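Local coordinates for glutathione synthetase-like effector 30 (Gpa-GSS30-apo) (Globodera pallida, PDB 5OET), which is a glutathione synthetase-like effector of a plant-parasitic nematode, related to the ATP-dependent ligases that add glycine to gamma-glutamylcysteine, at residues T402-P405 / H406-V409; K349-Q352 / Q353-K357. All blocks are in the same frame, centred on the assembly; numbering follows the deposited sequence.

Interaction 1 of 2, residues T402-P405 / H406-V409; sequences TENP and HRYV. With MG (magnesium ion), chain C.
Two overlapping turns join Asn404–Pro405 to Arg407–Tyr408: Arg407 N donates to Asn404 O (3.0 Å, N-H...O angle 159°), and Tyr408 N reaches Pro405 O at 3.4 Å in a weaker bond of the same i to i+3 kind. With CG of Asn404 trans to its main-chain nitrogen (chi1 179°), the amide is laid forward alongside the base of Arg407, against the aliphatic part of the arginine, and ND2 lies 3.5 Å from Arg407 CB and 3.7 Å from Arg407 CD. The arginine runs extended from CG to NE, CD still beside ND2, and beyond it the guanidinium leads away to a salt bridge of NE with Glu447. Tyr408 sits past the turn, with CD2 at 3.8 Å from Asn404 O, which approaches the ring obliquely; Arg407 CG lies over one face of the same ring, nearer its rim than its centre. The proline ring of Pro405 flanks the His406 side chain, both directed to one side, and proline CG is 4.1 Å from histidine CD2, again at an oblique angle to the ring. Here CG of His406 is opposite the carbonyl carbon (chi1 -54°), and this sends the imidazole outward past the proline, where NE2 binds the magnesium ion at 2.1 Å. Glu426 OE2, just after strand 422-424, is the second protein ligand. Taken together this is a surface metal site carried on a pair of overlapping i to i+3 turns leading into strand 408-412 of a four-stranded antiparallel sheet, consistent with the lid of an ATP-grasp enzyme.

Interaction 2 of 2, residues K349-Q352 / Q353-K357; sequences KRMQ and QVFTK
Backbone bonds in i to i+4 steps run from Lys349 to Phe355: Gln353 N to Lys349 O (3.0 Å), Val354 N to Arg350 O (2.8 Å) and Phe355 N to Met351 O (2.9 Å). A further turn follows, in which Gln353 O is gripped twice by Thr356: by its backbone N and by OG1, which at 2.6 Å approaches in the carbonyl plane on a lone pair.

Polar side chains meet on one flank. Arg350 NH1 makes a weak bond to Gln353 OE1 (3.0 Å, N-H...O angle 130°), the oxygen arriving at the guanidinium edge while the amide plane is turned 50° against it. Stronger partners hold both groups: Arg350 NE bonds to Ala128 O and Gln353 NE2 to Gly384 O. Methyl CG2 of Val354 covers the centre of one guanidinium face.

Apolar contacts gather on another flank. Met351, bent at chi2 (71°) and chi3, curls forward to set CE over the middle of the Phe355 ring, 4.1 Å from its centroid, a CH-pi contact; SD approaches obliquely. The same CE touches Val354 CG1 at 3.4 Å, and the phenyl also meets Tyr115 edge-to-face. The pattern is a Met-aromatic pair spaced i to i+4 on a short helix that runs into a type I beta turn, Val354 to Lys357.

In the fold
Following the chain, interaction 2 comes first and interaction 1 second. Each is local, spanning eight or nine consecutive residues and closing no long loop, and they stand in series, neither nesting nor crossing. Between them lie helix 373-380 and strand 384-386, with parts of the chain unmodelled. Their centres are about 20 Å apart and their nearest atoms about 9 Å. Residues 349-357 pack against helices 98-119 and 122-127 and touch Tyr444, whereas 402-409 reach Leu445 and Glu447. Strand 443-447 is thus met by both, so the small antiparallel sheet links the surface magnesium site to a helix lying against the main body.

Interaction 1 of 2, residues T402-P405 / H406-V409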
loop_
_atom_site.group_PDB
_atom_site.type_symbol
_atom_site.label_atom_id
_atom_site.label_comp_id
_atom_site.label_asym_id
_atom_site.label_seq_id
_atom_site.Cartn_x
_atom_site.Cartn_y
_atom_site.Cartn_z
ATOM N N THR A 402 33.705 19.293 34.804
ATOM C CA THR A 402 35.090 18.928 35.081
ATOM C C THR A 402 35.145 18.169 36.401
ATOM O O THR A 402 35.876 18.530 37.314
ATOM C CB THR A 402 36.049 20.144 35.026
ATOM O OG1 THR A 402 37.351 19.740 35.469
ATOM C CG2 THR A 402 35.536 21.353 35.859
ATOM N N GLU A 403 34.345 17.106 36.458
ATOM C CA GLU A 403 34.307 16.136 37.551
ATOM C C GLU A 403 33.543 14.869 37.123
ATOM O O GLU A 403 34.014 13.753 37.340
ATOM C CB GLU A 403 33.758 16.727 38.869
ATOM C CG GLU A 403 32.245 16.858 39.039
ATOM C CD GLU A 403 31.834 17.077 40.495
ATOM O OE1 GLU A 403 32.689 17.448 41.342
ATOM O OE2 GLU A 403 30.637 16.870 40.795
ATOM N N ASN A 404 32.378 15.055 36.507
ATOM C CA ASN A 404 31.619 13.989 35.861
ATOM C C ASN A 404 31.373 14.418 34.391
ATOM O O ASN A 404 30.228 14.679 33.988
ATOM C CB ASN A 404 30.310 13.783 36.640
ATOM C CG ASN A 404 29.410 12.701 36.054
ATOM O OD1 ASN A 404 29.841 11.844 35.274
ATOM N ND2 ASN A 404 28.138 12.741 36.441
ATOM N N PRO A 405 32.454 14.493 33.576
ATOM C CA PRO A 405 32.323 14.878 32.156
ATOM C C PRO A 405 31.543 13.895 31.286
ATOM O O PRO A 405 31.194 14.227 30.154
ATOM C CB PRO A 405 33.771 14.964 31.677
ATOM C CG PRO A 405 34.532 14.094 32.606
ATOM C CD PRO A 405 33.860 14.225 33.932
ATOM N N HIS A 406 31.262 12.710 31.811
ATOM C CA HIS A 406 30.432 11.716 31.134
ATOM C C HIS A 406 28.938 12.096 31.217
ATOM O O HIS A 406 28.123 11.529 30.522
ATOM C CB HIS A 406 30.652 10.301 31.720
ATOM C CG HIS A 406 32.089 9.848 31.746
ATOM N ND1 HIS A 406 32.580 8.850 30.928
ATOM C CD2 HIS A 406 33.132 10.240 32.519
ATOM C CE1 HIS A 406 33.865 8.662 31.189
ATOM N NE2 HIS A 406 34.229 9.500 32.145
ATOM N N ARG A 407 28.592 13.044 32.082
ATOM C CA ARG A 407 27.239 13.594 32.188
ATOM C C ARG A 407 26.908 14.545 31.035
ATOM O O ARG A 407 25.729 14.810 30.779
ATOM C CB ARG A 407 27.098 14.344 33.530
ATOM C CG ARG A 407 25.690 14.823 33.909
ATOM C CD ARG A 407 25.612 15.191 35.394
ATOM N NE ARG A 407 24.240 15.492 35.837
ATOM C CZ ARG A 407 23.258 14.590 35.997
ATOM N NH1 ARG A 407 23.453 13.290 35.756
ATOM N NH2 ARG A 407 22.050 14.994 36.394
ATOM N N TYR A 408 27.934 15.043 30.335
ATOM C CA TYR A 408 27.783 16.089 29.320
ATOM C C TYR A 408 28.185 15.673 27.907
ATOM O O TYR A 408 28.834 14.644 27.697
ATOM C CB TYR A 408 28.583 17.332 29.745
ATOM C CG TYR A 408 28.067 17.913 31.034
ATOM C CD1 TYR A 408 26.916 18.677 31.042
ATOM C CD2 TYR A 408 28.692 17.649 32.258
ATOM C CE1 TYR A 408 26.410 19.180 32.220
ATOM C CE2 TYR A 408 28.183 18.148 33.444
ATOM C CZ TYR A 408 27.039 18.912 33.416
ATOM O OH TYR A 408 26.504 19.423 34.567
ATOM N N VAL A 409 27.743 16.483 26.946
ATOM C CA VAL A 409 28.117 16.361 25.537
ATOM C C VAL A 409 28.384 17.761 24.994
ATOM O O VAL A 409 27.716 18.725 25.371
ATOM C CB VAL A 409 27.088 15.554 24.696
ATOM C CG1 VAL A 409 25.687 16.137 24.776
ATOM C CG2 VAL A 409 27.545 15.363 23.248
HETATM MG MG MG C . 36.072 9.771 33.069
#

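Interaction 2 of 2, residues K349-Q352 / Q353-K357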
loop_
_atom_site.group_PDB
_atom_site.type_symbol
_atom_site.label_atom_id
_atom_site.label_comp_id
_atom_site.label_asym_id
_atom_site.label_seq_id
_atom_site.Cartn_x
_atom_site.Cartn_y
_atom_site.Cartn_z
ATOM N N LYS A 349 19.445 24.792 15.906
ATOM C CA LYS A 349 19.716 24.208 17.209
ATOM C C LYS A 349 20.264 25.277 18.142
ATOM O O LYS A 349 20.140 25.146 19.348
ATOM C CB LYS A 349 20.696 23.046 17.091
ATOM C CG LYS A 349 20.380 21.845 17.963
ATOM C CD LYS A 349 20.870 20.586 17.267
ATOM C CE LYS A 349 19.991 20.213 16.070
ATOM N NZ LYS A 349 20.861 19.801 14.938
ATOM N N ARG A 350 20.883 26.312 17.584
ATOM C CA ARG A 350 21.250 27.509 18.340
ATOM C C ARG A 350 20.041 28.107 19.085
ATOM O O ARG A 350 20.112 28.430 20.257
ATOM C CB ARG A 350 21.861 28.538 17.387
ATOM C CG ARG A 350 22.103 29.939 17.938
ATOM C CD ARG A 350 22.924 29.917 19.198
ATOM N NE ARG A 350 23.098 31.259 19.738
ATOM C CZ ARG A 350 23.677 31.544 20.903
ATOM N NH1 ARG A 350 24.140 30.588 21.681
ATOM N NH2 ARG A 350 23.795 32.804 21.290
ATOM N N MET A 351 18.937 28.223 18.377
ATOM C CA MET A 351 17.723 28.835 18.884
ATOM C C MET A 351 17.076 27.973 19.930
ATOM O O MET A 351 16.528 28.464 20.893
ATOM C CB MET A 351 16.740 29.013 17.721
ATOM C CG MET A 351 15.497 29.816 18.043
ATOM S SD MET A 351 15.930 31.531 18.240
ATOM C CE MET A 351 16.090 31.710 20.026
ATOM N N GLN A 352 17.118 26.670 19.706
ATOM C CA GLN A 352 16.572 25.713 20.649
ATOM C C GLN A 352 17.348 25.793 21.953
ATOM O O GLN A 352 16.771 25.776 23.039
ATOM C CB GLN A 352 16.620 24.315 20.047
ATOM C CG GLN A 352 15.697 24.154 18.836
ATOM C CD GLN A 352 15.906 22.842 18.110
ATOM O OE1 GLN A 352 15.846 21.773 18.707
ATOM N NE2 GLN A 352 16.142 22.917 16.807
ATOM N N GLN A 353 18.662 25.921 21.828
ATOM C CA GLN A 353 19.541 26.130 22.971
ATOM C C GLN A 353 19.290 27.490 23.613
ATOM O O GLN A 353 19.299 27.595 24.834
ATOM C CB GLN A 353 21.011 25.966 22.549
ATOM C CG GLN A 353 22.045 26.137 23.656
ATOM C CD GLN A 353 22.789 27.457 23.590
ATOM O OE1 GLN A 353 23.252 27.866 22.528
ATOM N NE2 GLN A 353 22.911 28.129 24.727
ATOM N N VAL A 354 19.053 28.522 22.805
ATOM C CA VAL A 354 18.707 29.853 23.337
ATOM C C VAL A 354 17.395 29.841 24.131
ATOM O O VAL A 354 17.290 30.552 25.108
ATOM C CB VAL A 354 18.709 30.956 22.239
ATOM C CG1 VAL A 354 18.105 32.271 22.745
ATOM C CG2 VAL A 354 20.129 31.213 21.733
ATOM N N PHE A 355 16.421 29.023 23.749
ATOM C CA PHE A 355 15.161 28.936 24.512
ATOM C C PHE A 355 15.293 28.307 25.905
ATOM O O PHE A 355 14.377 28.427 26.703
ATOM C CB PHE A 355 14.066 28.192 23.718
ATOM C CG PHE A 355 13.429 29.026 22.634
ATOM C CD1 PHE A 355 12.925 30.283 22.909
ATOM C CD2 PHE A 355 13.329 28.553 21.349
ATOM C CE1 PHE A 355 12.344 31.038 21.921
ATOM C CE2 PHE A 355 12.738 29.312 20.351
ATOM C CZ PHE A 355 12.246 30.553 20.635
ATOM N N THR A 356 16.412 27.629 26.180
ATOM C CA THR A 356 16.688 27.051 27.501
ATOM C C THR A 356 17.245 28.038 28.518
ATOM O O THR A 356 17.306 27.721 29.693
ATOM C CB THR A 356 17.637 25.828 27.415
ATOM O OG1 THR A 356 18.972 26.234 27.061
ATOM C CG2 THR A 356 17.096 24.807 26.420
ATOM N N LYS A 357 17.653 29.217 28.061
ATOM C CA LYS A 357 18.081 30.295 28.940
ATOM C C LYS A 357 16.864 30.924 29.631
ATOM O O LYS A 357 15.779 30.963 29.038
ATOM C CB LYS A 357 18.842 31.369 28.146
ATOM C CG LYS A 357 20.199 30.914 27.627
ATOM C CD LYS A 357 21.125 32.084 27.286
ATOM C CE LYS A 357 20.902 32.610 25.874
ATOM N NZ LYS A 357 21.341 34.033 25.721
#